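Local structure of TOXN (Bacillus thuringiensis, 4ATO) at residues A23-V27 with K153-D158; S36-V40 with F52-T56; S65-V69 with K131-V135. The protein acts as the RNA-cleaving toxin of a type III toxin-antitoxin system, cutting within AAAAA sequences and held in check by its cognate ToxI RNA. One frame throughout, in Å; residues are numbered along the deposited sequence.

Contact 1 of 3, residues A23-V27 with K153-D158; sequences ADSKV and KGVCCD. With nucleotides of chain B.
Lys-26 drives its ammonium group into the C-terminal end of helix 147-155, where carbonyls left over by the last turn collect. NZ lies 2.9 Å from Cys-156 O, coming from above that carbonyl's plane (41° out of it). Two weak bonds, 3.2 Å from NZ to Gly-154 O and a longer one to Lys-153 O, complete the grip. A slight departure from full extension at chi4 (149°) turns NZ among the carbonyls, and the base of the chain rests against the Cys-157 sulfur, SG to Lys-26 CB 4.0 Å. On this packed side Asp-24 also crosses over: its OD2 accepts from Asp-158 N in a bond modelled very short, so its exact length is doubtful. The other carboxylate oxygen, OD1, takes Lys-26 N at 2.7 Å, which makes an Asx turn within the type I turn from Asp-24 to Val-27. The loose side is the exposed Ser-25, whose CB points away from 153-158. The turn's backbone also reads the bound RNA: Ser-25 O, 2.9 Å from N6 of A1, shares that amino group with Val-27 O, and Lys-26 O receives N6 of A2 at 3.0 Å.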
loop_
_atom_site.group_PDB
_atom_site.type_symbol
_atom_site.label_atom_id
_atom_site.label_comp_id
_atom_site.label_asym_id
_atom_site.label_seq_id
_atom_site.Cartn_x
_atom_site.Cartn_y
_atom_site.Cartn_z
ATOM N N ALA A 23 -7.374 42.949 -18.190
ATOM C CA ALA A 23 -7.544 43.184 -16.759
ATOM C C ALA A 23 -6.355 42.698 -15.928
ATOM O O ALA A 23 -6.094 43.224 -14.847
ATOM C CB ALA A 23 -8.833 42.540 -16.264
ATOM N N ASP A 24 -5.646 41.690 -16.428
ATOM C CA ASP A 24 -4.495 41.132 -15.719
ATOM C C ASP A 24 -3.454 40.594 -16.697
ATOM O O ASP A 24 -3.698 39.610 -17.407
ATOM C CB ASP A 24 -4.935 40.021 -14.759
ATOM C CG ASP A 24 -3.811 39.552 -13.840
ATOM O OD1 ASP A 24 -2.655 39.429 -14.292
ATOM O OD2 ASP A 24 -4.081 39.315 -12.649
ATOM N N SER A 25 -2.281 41.218 -16.696
ATOM C CA SER A 25 -1.227 40.879 -17.648
ATOM C C SER A 25 -0.592 39.500 -17.422
ATOM O O SER A 25 0.229 39.059 -18.232
ATOM C CB SER A 25 -0.141 41.962 -17.653
ATOM O OG SER A 25 0.433 42.124 -16.369
ATOM N N LYS A 26 -0.966 38.816 -16.342
ATOM C CA LYS A 26 -0.392 37.495 -16.061
ATOM C C LYS A 26 -1.133 36.347 -16.746
ATOM O O LYS A 26 -0.702 35.192 -16.659
ATOM C CB LYS A 26 -0.303 37.222 -14.555
ATOM C CG LYS A 26 0.647 38.128 -13.789
ATOM C CD LYS A 26 0.406 37.968 -12.302
ATOM C CE LYS A 26 0.781 39.200 -11.535
ATOM N NZ LYS A 26 -0.082 39.345 -10.335
ATOM N N VAL A 27 -2.240 36.651 -17.416
ATOM C CA VAL A 27 -2.949 35.630 -18.187
ATOM C C VAL A 27 -2.005 35.093 -19.266
ATOM O O VAL A 27 -1.294 35.867 -19.904
ATOM C CB VAL A 27 -4.239 36.192 -18.832
ATOM C CG1 VAL A 27 -4.910 35.142 -19.706
ATOM C CG2 VAL A 27 -5.204 36.677 -17.760
ATOM N N LYS A 153 0.022 36.558 -4.115
ATOM C CA LYS A 153 -0.621 37.652 -4.846
ATOM C C LYS A 153 0.242 38.157 -5.985
ATOM O O LYS A 153 -0.271 38.485 -7.057
ATOM C CB LYS A 153 -0.993 38.815 -3.916
ATOM C CG LYS A 153 -2.243 38.552 -3.096
ATOM C CD LYS A 153 -2.549 39.710 -2.152
ATOM C CE LYS A 153 -3.786 39.435 -1.300
ATOM N NZ LYS A 153 -3.515 38.449 -0.222
ATOM N N GLY A 154 1.551 38.210 -5.751
ATOM C CA GLY A 154 2.482 38.689 -6.757
ATOM C C GLY A 154 2.598 37.741 -7.942
ATOM O O GLY A 154 2.661 38.174 -9.089
ATOM N N VAL A 155 2.606 36.439 -7.673
ATOM C CA VAL A 155 2.874 35.463 -8.725
ATOM C C VAL A 155 1.594 34.953 -9.405
ATOM O O VAL A 155 1.667 34.308 -10.451
ATOM C CB VAL A 155 3.705 34.266 -8.183
ATOM C CG1 VAL A 155 2.801 33.263 -7.473
ATOM C CG2 VAL A 155 4.466 33.584 -9.307
ATOM N N CYS A 156 0.428 35.242 -8.819
ATOM C CA CYS A 156 -0.842 34.725 -9.348
ATOM C C CYS A 156 -1.649 35.794 -10.047
ATOM O O CYS A 156 -1.577 36.970 -9.694
ATOM C CB CYS A 156 -1.718 34.145 -8.241
ATOM S SG CYS A 156 -1.019 32.738 -7.381
ATOM N N CYS A 157 -2.437 35.375 -11.033
ATOM C CA CYS A 157 -3.475 36.239 -11.579
ATOM C C CYS A 157 -4.372 36.820 -10.464
ATOM O O CYS A 157 -4.541 36.224 -9.385
ATOM C CB CYS A 157 -4.351 35.451 -12.549
ATOM S SG CYS A 157 -3.526 34.889 -14.039
ATOM N N ASP A 158 -4.942 37.987 -10.742
ATOM C CA ASP A 158 -5.912 38.624 -9.866
ATOM C C ASP A 158 -7.243 37.916 -10.095
ATOM O O ASP A 158 -8.047 38.342 -10.925
ATOM C CB ASP A 158 -6.022 40.111 -10.230
ATOM C CG ASP A 158 -6.875 40.908 -9.250
ATOM O OD1 ASP A 158 -7.661 40.303 -8.497
ATOM O OD2 ASP A 158 -6.765 42.154 -9.245
ATOM O "O5'" A B 1 4.488 30.351 -22.096
ATOM C "C5'" A B 1 5.578 30.318 -23.006
ATOM C "C4'" A B 1 6.277 31.648 -23.080
ATOM O "O4'" A B 1 5.329 32.672 -23.462
ATOM C "C3'" A B 1 6.875 32.157 -21.780
ATOM O "O3'" A B 1 8.157 31.604 -21.523
ATOM C "C2'" A B 1 6.899 33.667 -21.987
ATOM O "O2'" A B 1 8.022 34.038 -22.764
ATOM C "C1'" A B 1 5.650 33.889 -22.830
ATOM N N9 A B 1 4.482 34.333 -22.041
ATOM C C8 A B 1 3.295 33.651 -21.916
ATOM N N7 A B 1 2.391 34.285 -21.205
ATOM C C5 A B 1 3.012 35.476 -20.850
ATOM C C6 A B 1 2.567 36.585 -20.097
ATOM N N6 A B 1 1.353 36.678 -19.536
ATOM N N1 A B 1 3.427 37.610 -19.930
ATOM C C2 A B 1 4.642 37.516 -20.490
ATOM N N3 A B 1 5.170 36.531 -21.219
ATOM C C4 A B 1 4.298 35.524 -21.366
ATOM P P A B 2 8.700 31.459 -20.018
ATOM O OP1 A B 2 10.063 30.894 -20.110
ATOM O OP2 A B 2 7.663 30.721 -19.246
ATOM O "O5'" A B 2 8.766 32.959 -19.506
ATOM C "C5'" A B 2 9.808 33.834 -19.897
ATOM C "C4'" A B 2 9.615 35.183 -19.268
ATOM O "O4'" A B 2 8.306 35.689 -19.625
ATOM C "C3'" A B 2 9.636 35.193 -17.747
ATOM O "O3'" A B 2 10.942 35.342 -17.235
ATOM C "C2'" A B 2 8.703 36.341 -17.375
ATOM O "O2'" A B 2 9.398 37.582 -17.409
ATOM C "C1'" A B 2 7.706 36.328 -18.526
ATOM N N9 A B 2 6.441 35.626 -18.213
ATOM C C8 A B 2 6.097 34.359 -18.617
ATOM N N7 A B 2 4.883 33.998 -18.278
ATOM C C5 A B 2 4.372 35.120 -17.646
ATOM C C6 A B 2 3.123 35.381 -17.058
ATOM N N6 A B 2 2.141 34.494 -17.042
ATOM N N1 A B 2 2.911 36.594 -16.500
ATOM C C2 A B 2 3.918 37.478 -16.537
ATOM N N3 A B 2 5.136 37.350 -17.059
ATOM C C4 A B 2 5.309 36.134 -17.607
ATOM P P A B 3 11.455 34.408 -16.048
ATOM O OP1 A B 3 12.909 34.662 -15.895
ATOM O OP2 A B 3 11.002 33.029 -16.352
ATOM O "O5'" A B 3 10.666 34.980 -14.787
ATOM C "C5'" A B 3 10.849 36.327 -14.361
ATOM C "C4'" A B 3 9.844 36.712 -13.307
ATOM O "O4'" A B 3 8.534 36.865 -13.911
ATOM C "C3'" A B 3 9.633 35.698 -12.189
ATOM O "O3'" A B 3 10.608 35.806 -11.161
ATOM C "C2'" A B 3 8.211 35.999 -11.719
ATOM O "O2'" A B 3 8.195 37.113 -10.844
ATOM C "C1'" A B 3 7.530 36.410 -13.024
ATOM N N9 A B 3 6.812 35.287 -13.663
ATOM C C8 A B 3 7.339 34.287 -14.452
ATOM N N7 A B 3 6.447 33.435 -14.905
ATOM C C5 A B 3 5.250 33.908 -14.393
ATOM C C6 A B 3 3.930 33.440 -14.502
ATOM N N6 A B 3 3.590 32.354 -15.196
ATOM N N1 A B 3 2.957 34.140 -13.874
ATOM C C2 A B 3 3.307 35.230 -13.168
ATOM N N3 A B 3 4.514 35.767 -12.985
ATOM C C4 A B 3 5.456 35.051 -13.633
#

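Contact 2 of 3, residues S36-V40 with F52-T56; sequences SRPYV and FVPLT. With nucleotides of chain B.
The beta hairpin formed by strands 38-41 and 51-56 supplies this contact, its short segments running at 135° to each other and joined by antiparallel bridges between Tyr-39 and Pro-54 and between Val-40 and Val-53. Val-40 and Val-53 are the hydrogen-bonded pair: Val-40 N reaches Val-53 O, and Val-53 N reaches Val-40 O, each at 2.8 Å. Two residues along, Leu-55 N binds Pro-38 O at 3.0 Å. In the non-hydrogen-bonded pair, Pro-54 packs over one face of the Tyr-39 ring. Its CB stands 3.8 Å from the ring centroid and 26° off the normal, a CH-pi contact displaced toward CE2, while Phe-52 O lies at the ring's edge. The hairpin occupies the middle of the antiparallel sheet of this ToxN/AbiQ toxin, a family placed in the SH3 clan; Tyr-39 and Pro-54 point to one face, Val-40 and Val-53 to the other, where helix 108-139 packs on Val-40. Pro-38 CG meets Leu-55 CD1 at 3.9 Å, the two side chains crossing at about a right angle. At the far end Arg-37 turns at chi3 (-55°), bringing its guanidinium edge-on to the second strand: NH1 donates to Leu-55 O at 3.0 Å, close to the guanidinium plane. NH2 then reaches O5' of A1 of the bound RNA at 3.0 Å and also bonds Phe-29 O, while NH1 and Thr-56 OG1 both bond a modified residue of a neighbouring chain.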
loop_
_atom_site.group_PDB
_atom_site.type_symbol
_atom_site.label_atom_id
_atom_site.label_comp_id
_atom_site.label_asym_id
_atom_site.label_seq_id
_atom_site.Cartn_x
_atom_site.Cartn_y
_atom_site.Cartn_z
ATOM N N SER A 36 -2.866 25.542 -29.750
ATOM C CA SER A 36 -3.451 26.461 -28.779
ATOM C C SER A 36 -3.309 25.893 -27.368
ATOM O O SER A 36 -3.581 24.717 -27.144
ATOM C CB SER A 36 -4.919 26.719 -29.112
ATOM O OG SER A 36 -5.452 27.739 -28.288
ATOM N N ARG A 37 -2.864 26.728 -26.433
ATOM C CA ARG A 37 -2.464 26.259 -25.106
ATOM C C ARG A 37 -3.577 25.507 -24.390
ATOM O O ARG A 37 -4.646 26.058 -24.144
ATOM C CB ARG A 37 -1.976 27.420 -24.239
ATOM C CG ARG A 37 -1.480 26.997 -22.867
ATOM C CD ARG A 37 -1.264 28.206 -21.971
ATOM N NE ARG A 37 -0.358 29.173 -22.583
ATOM C CZ ARG A 37 0.969 29.134 -22.470
ATOM N NH1 ARG A 37 1.560 28.170 -21.770
ATOM N NH2 ARG A 37 1.707 30.059 -23.069
ATOM N N PRO A 38 -3.325 24.234 -24.055
ATOM C CA PRO A 38 -4.366 23.457 -23.392
ATOM C C PRO A 38 -4.431 23.789 -21.909
ATOM O O PRO A 38 -3.419 24.127 -21.291
ATOM C CB PRO A 38 -3.928 22.006 -23.619
ATOM C CG PRO A 38 -2.447 22.074 -23.800
ATOM C CD PRO A 38 -2.112 23.443 -24.329
ATOM N N TYR A 39 -5.640 23.716 -21.371
ATOM C CA TYR A 39 -5.929 23.984 -19.979
ATOM C C TYR A 39 -6.647 22.765 -19.426
ATOM O O TYR A 39 -7.382 22.093 -20.149
ATOM C CB TYR A 39 -6.897 25.162 -19.862
ATOM C CG TYR A 39 -6.297 26.537 -20.067
ATOM C CD1 TYR A 39 -5.834 26.939 -21.312
ATOM C CD2 TYR A 39 -6.221 27.446 -19.009
ATOM C CE1 TYR A 39 -5.294 28.213 -21.503
ATOM C CE2 TYR A 39 -5.677 28.710 -19.188
ATOM C CZ TYR A 39 -5.216 29.086 -20.440
ATOM O OH TYR A 39 -4.675 30.336 -20.625
ATOM N N VAL A 40 -6.467 22.495 -18.142
ATOM C CA VAL A 40 -7.201 21.427 -17.481
ATOM C C VAL A 40 -8.348 22.021 -16.675
ATOM O O VAL A 40 -8.192 23.045 -16.014
ATOM C CB VAL A 40 -6.280 20.605 -16.559
ATOM C CG1 VAL A 40 -7.072 19.592 -15.774
ATOM C CG2 VAL A 40 -5.220 19.919 -17.380
ATOM N N PHE A 52 -10.016 27.036 -15.133
ATOM C CA PHE A 52 -9.184 26.260 -16.034
ATOM C C PHE A 52 -7.723 26.574 -15.778
ATOM O O PHE A 52 -7.346 27.741 -15.680
ATOM C CB PHE A 52 -9.589 26.543 -17.484
ATOM C CG PHE A 52 -10.982 26.080 -17.805
ATOM C CD1 PHE A 52 -11.218 24.767 -18.188
ATOM C CD2 PHE A 52 -12.066 26.945 -17.684
ATOM C CE1 PHE A 52 -12.505 24.331 -18.471
ATOM C CE2 PHE A 52 -13.360 26.513 -17.969
ATOM C CZ PHE A 52 -13.578 25.211 -18.364
ATOM N N VAL A 53 -6.919 25.518 -15.642
ATOM C CA VAL A 53 -5.515 25.636 -15.273
ATOM C C VAL A 53 -4.632 25.380 -16.488
ATOM O O VAL A 53 -4.644 24.288 -17.057
ATOM C CB VAL A 53 -5.122 24.637 -14.152
ATOM C CG1 VAL A 53 -3.697 24.894 -13.705
ATOM C CG2 VAL A 53 -6.094 24.716 -12.966
ATOM N N PRO A 54 -3.852 26.385 -16.881
ATOM C CA PRO A 54 -3.036 26.310 -18.098
ATOM C C PRO A 54 -1.842 25.360 -17.975
ATOM O O PRO A 54 -1.236 25.257 -16.917
ATOM C CB PRO A 54 -2.540 27.754 -18.273
ATOM C CG PRO A 54 -2.546 28.322 -16.858
ATOM C CD PRO A 54 -3.742 27.693 -16.203
ATOM N N LEU A 55 -1.524 24.682 -19.071
ATOM C CA LEU A 55 -0.308 23.888 -19.180
ATOM C C LEU A 55 0.807 24.701 -19.809
ATOM O O LEU A 55 0.555 25.565 -20.647
ATOM C CB LEU A 55 -0.563 22.664 -20.059
ATOM C CG LEU A 55 -1.242 21.513 -19.333
ATOM C CD1 LEU A 55 -1.728 20.450 -20.304
ATOM C CD2 LEU A 55 -0.243 20.947 -18.328
ATOM N N THR A 56 2.041 24.415 -19.413
ATOM C CA THR A 56 3.198 24.957 -20.115
ATOM C C THR A 56 4.186 23.834 -20.388
ATOM O O THR A 56 4.190 22.836 -19.676
ATOM C CB THR A 56 3.878 26.091 -19.327
ATOM O OG1 THR A 56 5.006 26.591 -20.063
ATOM C CG2 THR A 56 4.325 25.611 -17.961
ATOM O "O5'" A B 1 4.488 30.351 -22.096
ATOM C "C5'" A B 1 5.578 30.318 -23.006
ATOM C "C4'" A B 1 6.277 31.648 -23.080
ATOM O "O4'" A B 1 5.329 32.672 -23.462
ATOM C "C3'" A B 1 6.875 32.157 -21.780
ATOM O "O3'" A B 1 8.157 31.604 -21.523
ATOM C "C2'" A B 1 6.899 33.667 -21.987
ATOM O "O2'" A B 1 8.022 34.038 -22.764
ATOM C "C1'" A B 1 5.650 33.889 -22.830
ATOM N N9 A B 1 4.482 34.333 -22.041
ATOM C C8 A B 1 3.295 33.651 -21.916
ATOM N N7 A B 1 2.391 34.285 -21.205
ATOM C C5 A B 1 3.012 35.476 -20.850
ATOM C C6 A B 1 2.567 36.585 -20.097
ATOM N N6 A B 1 1.353 36.678 -19.536
ATOM N N1 A B 1 3.427 37.610 -19.930
ATOM C C2 A B 1 4.642 37.516 -20.490
ATOM N N3 A B 1 5.170 36.531 -21.219
ATOM C C4 A B 1 4.298 35.524 -21.366
#

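Contact 3 of 3, residues S65-V69 with K131-V135; sequences SQVSV and KVEKV. With nucleotides of chain B.
The amide of Gln-66, a residue whose backbone O touches Val-135 across the contact, lies flat over one face of the C19 base of the bound RNA. Gln-66 CG stands 3.3 Å from C19 C4 and Gln-66 CD 3.4 Å from C19 N3, so the group covers the rim of the base more than its centre. At the base's edge, C19 N4 donates to Ser-65 OG at 2.9 Å, and the amino group of C18 comes close to the same hydroxyl. The amide's own edge is well used: NE2 donates to U5 O4 at 2.8 Å (N-H...O angle 161°) and to Asn-64 OD1, while OE1 accepts from Lys-148 NZ. These opposed partners fix which end is nitrogen and hold the plane against rotation. Behind this RNA-facing layer, the 3-10 turn at residues 65-66 leads into edge strand 68-72 of the antiparallel sheet, and the long helix 108-139 packs against that junction. Lys-131 joins the two. Every torsion past its CG is close to trans, which carries NZ the full length of the chain, with Val-69 CG2 crossing it at CD, to three oxygens. NZ meets Ser-68 O at 2.7 Å almost straight along that carbonyl (C=O...N 169°), Ser-65 O at 2.8 Å from a tilted approach, and C18 OP2 at 2.8 Å. The ammonium thus ties the turn, the helix and an RNA phosphate at one point. One turn further along the helix, Val-135 CG1 settles 3.5 Å from Gln-66 O and against Val-67 CG1, the two valines crossing at about a right angle. Lys-134 leads away from the turn, its NZ making a salt bridge with another RNA phosphate.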
loop_
_atom_site.group_PDB
_atom_site.type_symbol
_atom_site.label_atom_id
_atom_site.label_comp_id
_atom_site.label_asym_id
_atom_site.label_seq_id
_atom_site.Cartn_x
_atom_site.Cartn_y
_atom_site.Cartn_z
ATOM N N SER A 65 6.392 24.802 -5.605
ATOM C CA SER A 65 5.488 23.653 -5.628
ATOM C C SER A 65 4.064 24.044 -5.233
ATOM O O SER A 65 3.107 23.407 -5.645
ATOM C CB SER A 65 6.005 22.549 -4.711
ATOM O OG SER A 65 5.839 22.924 -3.359
ATOM N N GLN A 66 3.925 25.116 -4.465
ATOM C CA GLN A 66 2.611 25.544 -4.005
ATOM C C GLN A 66 1.684 25.978 -5.138
ATOM O O GLN A 66 0.473 25.925 -4.980
ATOM C CB GLN A 66 2.729 26.679 -2.989
ATOM C CG GLN A 66 3.442 26.290 -1.728
ATOM C CD GLN A 66 3.716 27.487 -0.863
ATOM O OE1 GLN A 66 2.924 27.813 0.030
ATOM N NE2 GLN A 66 4.827 28.172 -1.130
ATOM N N VAL A 67 2.247 26.404 -6.268
ATOM C CA VAL A 67 1.432 26.899 -7.380
ATOM C C VAL A 67 1.680 26.155 -8.687
ATOM O O VAL A 67 1.418 26.674 -9.767
ATOM C CB VAL A 67 1.661 28.412 -7.660
ATOM C CG1 VAL A 67 0.999 29.275 -6.586
ATOM C CG2 VAL A 67 3.155 28.724 -7.804
ATOM N N SER A 68 2.176 24.935 -8.599
ATOM C CA SER A 68 2.394 24.168 -9.813
ATOM C C SER A 68 2.270 22.674 -9.589
ATOM O O SER A 68 2.417 22.170 -8.476
ATOM C CB SER A 68 3.765 24.483 -10.398
ATOM O OG SER A 68 4.740 24.414 -9.400
ATOM N N VAL A 69 1.989 21.970 -10.672
ATOM C CA VAL A 69 1.993 20.522 -10.661
ATOM C C VAL A 69 2.807 20.083 -11.867
ATOM O O VAL A 69 2.450 20.372 -13.012
ATOM C CB VAL A 69 0.559 19.958 -10.742
ATOM C CG1 VAL A 69 0.589 18.426 -10.842
ATOM C CG2 VAL A 69 -0.270 20.427 -9.531
ATOM N N LYS A 131 -4.123 22.000 -4.432
ATOM C CA LYS A 131 -3.370 23.236 -4.623
ATOM C C LYS A 131 -4.274 24.354 -5.106
ATOM O O LYS A 131 -4.150 25.474 -4.642
ATOM C CB LYS A 131 -2.172 23.045 -5.582
ATOM C CG LYS A 131 -1.077 22.167 -4.992
ATOM C CD LYS A 131 0.110 21.984 -5.935
ATOM C CE LYS A 131 1.166 21.085 -5.299
ATOM N NZ LYS A 131 2.339 20.792 -6.206
ATOM N N VAL A 132 -5.179 24.062 -6.034
ATOM C CA VAL A 132 -6.131 25.083 -6.500
ATOM C C VAL A 132 -6.891 25.763 -5.340
ATOM O O VAL A 132 -7.056 26.982 -5.327
ATOM C CB VAL A 132 -7.136 24.498 -7.538
ATOM C CG1 VAL A 132 -8.416 25.333 -7.614
ATOM C CG2 VAL A 132 -6.477 24.367 -8.920
ATOM N N GLU A 133 -7.320 24.977 -4.359
ATOM C CA GLU A 133 -8.100 25.510 -3.252
ATOM C C GLU A 133 -7.242 26.338 -2.315
ATOM O O GLU A 133 -7.669 27.403 -1.864
ATOM C CB GLU A 133 -8.802 24.393 -2.477
ATOM C CG GLU A 133 -9.648 23.486 -3.366
ATOM C CD GLU A 133 -10.476 22.482 -2.583
ATOM O OE1 GLU A 133 -10.059 22.077 -1.470
ATOM O OE2 GLU A 133 -11.553 22.101 -3.088
ATOM N N LYS A 134 -6.032 25.859 -2.031
ATOM C CA LYS A 134 -5.135 26.578 -1.128
ATOM C C LYS A 134 -4.766 27.936 -1.703
ATOM O O LYS A 134 -4.837 28.943 -0.989
ATOM C CB LYS A 134 -3.863 25.774 -0.808
ATOM C CG LYS A 134 -4.089 24.590 0.114
ATOM C CD LYS A 134 -2.786 23.830 0.360
ATOM C CE LYS A 134 -3.026 22.471 1.017
ATOM N NZ LYS A 134 -3.851 22.521 2.256
ATOM N N VAL A 135 -4.376 27.986 -2.981
ATOM C CA VAL A 135 -3.949 29.287 -3.509
ATOM C C VAL A 135 -5.100 30.259 -3.756
ATOM O O VAL A 135 -4.963 31.452 -3.488
ATOM C CB VAL A 135 -2.950 29.225 -4.708
ATOM C CG1 VAL A 135 -2.400 27.840 -4.909
ATOM C CG2 VAL A 135 -3.548 29.811 -5.988
ATOM P P C B 19 0.185 20.089 0.683
ATOM O OP1 C B 19 -1.165 19.669 1.130
ATOM O OP2 C B 19 0.378 20.455 -0.733
ATOM O "O5'" C B 19 0.735 21.250 1.615
ATOM C "C5'" C B 19 0.904 21.051 3.019
ATOM C "C4'" C B 19 1.294 22.337 3.717
ATOM O "O4'" C B 19 2.653 22.703 3.327
ATOM C "C3'" C B 19 0.419 23.542 3.385
ATOM O "O3'" C B 19 0.291 24.359 4.542
ATOM C "C2'" C B 19 1.237 24.277 2.320
ATOM O "O2'" C B 19 0.964 25.657 2.210
ATOM C "C1'" C B 19 2.660 24.017 2.801
ATOM N N1 C B 19 3.690 24.096 1.738
ATOM C C2 C B 19 4.615 25.151 1.804
ATOM O O2 C B 19 4.510 25.953 2.738
ATOM N N3 C B 19 5.585 25.283 0.864
ATOM C C4 C B 19 5.664 24.390 -0.120
ATOM N N4 C B 19 6.634 24.539 -1.027
ATOM C C5 C B 19 4.745 23.293 -0.213
ATOM C C6 C B 19 3.782 23.180 0.725
ATOM P P C B 18 2.912 17.960 -3.868
ATOM O OP1 C B 18 1.481 17.748 -4.241
ATOM O OP2 C B 18 3.660 19.026 -4.550
ATOM O "O5'" C B 18 3.026 18.147 -2.295
ATOM C "C5'" C B 18 2.503 17.183 -1.397
ATOM C "C4'" C B 18 2.913 17.499 0.016
ATOM O "O4'" C B 18 4.364 17.504 0.117
ATOM C "C3'" C B 18 2.495 18.869 0.513
ATOM O "O3'" C B 18 1.172 18.877 1.015
ATOM C "C2'" C B 18 3.548 19.210 1.559
ATOM O "O2'" C B 18 3.224 18.626 2.813
ATOM C "C1'" C B 18 4.787 18.512 1.007
ATOM N N1 C B 18 5.701 19.445 0.291
ATOM C C2 C B 18 6.439 20.376 1.042
ATOM O O2 C B 18 6.277 20.421 2.267
ATOM N N3 C B 18 7.298 21.224 0.425
ATOM C C4 C B 18 7.450 21.157 -0.899
ATOM N N4 C B 18 8.312 22.005 -1.466
ATOM C C5 C B 18 6.726 20.210 -1.694
ATOM C C6 C B 18 5.876 19.393 -1.063
ATOM P P U B 5 10.802 30.737 -5.204
ATOM O OP1 U B 5 11.998 30.569 -6.057
ATOM O OP2 U B 5 10.176 29.533 -4.616
ATOM O "O5'" U B 5 11.087 31.809 -4.051
ATOM C "C5'" U B 5 11.450 33.146 -4.370
ATOM C "C4'" U B 5 11.069 34.110 -3.273
ATOM O "O4'" U B 5 9.623 34.286 -3.229
ATOM C "C3'" U B 5 11.417 33.693 -1.855
ATOM O "O3'" U B 5 12.788 33.870 -1.543
ATOM C "C2'" U B 5 10.479 34.564 -1.036
ATOM O "O2'" U B 5 10.944 35.908 -0.993
ATOM C "C1'" U B 5 9.213 34.517 -1.894
ATOM N N1 U B 5 8.320 33.412 -1.467
ATOM C C2 U B 5 7.621 33.628 -0.290
ATOM O O2 U B 5 7.692 34.678 0.329
ATOM N N3 U B 5 6.819 32.590 0.124
ATOM C C4 U B 5 6.663 31.371 -0.508
ATOM O O4 U B 5 5.911 30.528 -0.014
ATOM C C5 U B 5 7.435 31.216 -1.708
ATOM C C6 U B 5 8.228 32.210 -2.137
#

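From the N terminus, the chain passes helix 14-23 and opens contact 1 at residues 23-27, which is not closed until 153-158. Both other contacts fall within that long excursion, and they follow one another in series. Contact 2 closes first, over the loop between strands 38-41 and 51-56. Contact 3 then opens at 65-69 and closes at 131-135, joining the edge of the same sheet to helix 108-139. Val-53 CG2 packs on Val-132 CG2 between contacts 2 and 3, and Cys-156 SG on Val-67 and Val-135 between contacts 1 and 3. Contacts 1 and 2 do not touch, their nearest atoms about 5 Å apart, yet both bind A1 of the RNA.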